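Local atomic coordinates of aspartate-semialdehyde dehydrogenase 2 (Vibrio cholerae, PDB entry 2R00), a protein that catalyses the NADPH-dependent reductive dephosphorylation of L-aspartyl-4-phosphate to L-aspartate semialdehyde, a step on the way to lysine, methionine and threonine. Residues A[269-274]-A[290-295]. Numbering follows the deposited sequence.
Sequences DGIELF and DHVLVG
I271–L273 pairs in parallel with V292–V294, the axes of the short strand segments 27° apart. Four backbone hydrogen bonds of 2.7 to 2.9 Å join the segments: V292 N to G270 O, E272 N to V292 O, V294 N to E272 O and F274 N to V294 O. The second is the most bent, 151° at the hydrogen. On one face V294 sits between two residues of the other strand: its CG2 meets I271 CG2 at 3.9 Å, while CG1, anti to the backbone N (chi1 177°), reaches L273 CD1 at 4.0 Å. Helix 258-267 lies against all three of these side chains, and helix 131-147 touches I271, V292 and V294. This is the edge of the dimerisation domain's mixed sheet, with 271-273 outermost within the chain. On the other face L293 CD1 packs on E272 CB at 4.0 Å, and its CG is 3.9 Å from F274 CE1. The F274 ring turns its edge to V294 O, in plane, with CD1 3.6 Å away. R284 forms a salt bridge with the E272 carboxylate and a cation-pi contact with F274; I198 and F195 of the second subunit pack on F274 and L293, respectively. Just before the two strands, G270 CA lies over one face of the H291 imidazole, offset toward the rim.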
loop_
_atom_site.group_PDB
_atom_site.type_symbol
_atom_site.label_atom_id
_atom_site.label_comp_id
_atom_site.label_asym_id
_atom_site.label_seq_id
_atom_site.Cartn_x
_atom_site.Cartn_y
_atom_site.Cartn_z
ATOM N N ASP A 269 0.025 3.856 24.924
ATOM C CA ASP A 269 -1.101 2.963 25.232
ATOM C C ASP A 269 -2.025 2.761 24.035
ATOM O O ASP A 269 -2.280 3.693 23.268
ATOM C CB ASP A 269 -1.889 3.466 26.449
ATOM C CG ASP A 269 -0.988 3.804 27.621
ATOM O OD1 ASP A 269 -0.903 2.983 28.568
ATOM O OD2 ASP A 269 -0.338 4.875 27.573
ATOM N N GLY A 270 -2.507 1.531 23.875
ATOM C CA GLY A 270 -3.366 1.183 22.747
ATOM C C GLY A 270 -2.623 0.740 21.493
ATOM O O GLY A 270 -3.238 0.243 20.550
ATOM N N ILE A 271 -1.302 0.915 21.483
ATOM C CA ILE A 271 -0.474 0.514 20.343
ATOM C C ILE A 271 0.290 -0.767 20.649
ATOM O O ILE A 271 0.928 -0.871 21.695
ATOM C CB ILE A 271 0.546 1.619 19.961
ATOM C CG1 ILE A 271 -0.184 2.868 19.460
ATOM C CG2 ILE A 271 1.556 1.097 18.917
ATOM C CD1 ILE A 271 0.677 4.096 19.318
ATOM N N GLU A 272 0.212 -1.740 19.746
ATOM C CA GLU A 272 1.138 -2.862 19.780
ATOM C C GLU A 272 2.150 -2.719 18.642
ATOM O O GLU A 272 1.784 -2.750 17.458
ATOM C CB GLU A 272 0.414 -4.205 19.713
ATOM C CG GLU A 272 1.380 -5.400 19.698
ATOM C CD GLU A 272 0.765 -6.696 20.202
ATOM O OE1 GLU A 272 -0.349 -6.657 20.760
ATOM O OE2 GLU A 272 1.407 -7.761 20.047
ATOM N N LEU A 273 3.418 -2.549 19.012
ATOM C CA LEU A 273 4.498 -2.471 18.036
ATOM C C LEU A 273 5.158 -3.826 17.789
ATOM O O LEU A 273 5.561 -4.520 18.736
ATOM C CB LEU A 273 5.557 -1.453 18.467
ATOM C CG LEU A 273 6.643 -1.210 17.414
ATOM C CD1 LEU A 273 6.316 0.040 16.593
ATOM C CD2 LEU A 273 8.000 -1.094 18.067
ATOM N N PHE A 274 5.280 -4.175 16.506
ATOM C CA PHE A 274 5.964 -5.384 16.068
ATOM C C PHE A 274 7.307 -4.997 15.447
ATOM O O PHE A 274 7.357 -4.299 14.424
ATOM C CB PHE A 274 5.109 -6.142 15.052
ATOM C CG PHE A 274 3.818 -6.656 15.608
ATOM C CD1 PHE A 274 2.758 -5.786 15.872
ATOM C CD2 PHE A 274 3.650 -8.011 15.852
ATOM C CE1 PHE A 274 1.564 -6.261 16.389
ATOM C CE2 PHE A 274 2.458 -8.497 16.365
ATOM C CZ PHE A 274 1.412 -7.618 16.642
ATOM N N ASP A 290 -9.086 -4.470 20.829
ATOM C CA ASP A 290 -9.047 -3.314 19.952
ATOM C C ASP A 290 -7.765 -2.535 20.222
ATOM O O ASP A 290 -7.741 -1.608 21.043
ATOM C CB ASP A 290 -10.270 -2.433 20.174
ATOM N N HIS A 291 -6.695 -2.945 19.544
ATOM C CA HIS A 291 -5.404 -2.284 19.637
ATOM C C HIS A 291 -4.926 -1.885 18.245
ATOM O O HIS A 291 -5.289 -2.503 17.241
ATOM C CB HIS A 291 -4.376 -3.208 20.296
ATOM C CG HIS A 291 -4.372 -3.150 21.793
ATOM N ND1 HIS A 291 -5.527 -3.192 22.548
ATOM C CD2 HIS A 291 -3.347 -3.079 22.676
ATOM C CE1 HIS A 291 -5.214 -3.134 23.831
ATOM N NE2 HIS A 291 -3.897 -3.065 23.936
ATOM N N VAL A 292 -4.114 -0.840 18.202
ATOM C CA VAL A 292 -3.546 -0.341 16.965
ATOM C C VAL A 292 -2.215 -1.079 16.746
ATOM O O VAL A 292 -1.256 -0.892 17.502
ATOM C CB VAL A 292 -3.395 1.204 17.031
ATOM C CG1 VAL A 292 -2.616 1.752 15.849
ATOM C CG2 VAL A 292 -4.779 1.860 17.111
ATOM N N LEU A 293 -2.194 -1.949 15.738
ATOM C CA LEU A 293 -1.046 -2.803 15.430
ATOM C C LEU A 293 -0.122 -2.077 14.455
ATOM O O LEU A 293 -0.538 -1.741 13.343
ATOM C CB LEU A 293 -1.534 -4.119 14.818
ATOM C CG LEU A 293 -2.137 -5.288 15.619
ATOM C CD1 LEU A 293 -2.450 -4.994 17.093
ATOM C CD2 LEU A 293 -3.358 -5.847 14.892
ATOM N N VAL A 294 1.117 -1.820 14.883
ATOM C CA VAL A 294 2.078 -1.030 14.091
ATOM C C VAL A 294 3.333 -1.856 13.760
ATOM O O VAL A 294 3.806 -2.626 14.592
ATOM C CB VAL A 294 2.448 0.305 14.798
ATOM C CG1 VAL A 294 3.493 1.085 14.007
ATOM C CG2 VAL A 294 1.189 1.184 15.013
ATOM N N GLY A 295 3.825 -1.725 12.525
ATOM C CA GLY A 295 5.051 -2.414 12.087
ATOM C C GLY A 295 5.724 -1.739 10.906
ATOM O O GLY A 295 5.264 -0.689 10.440
#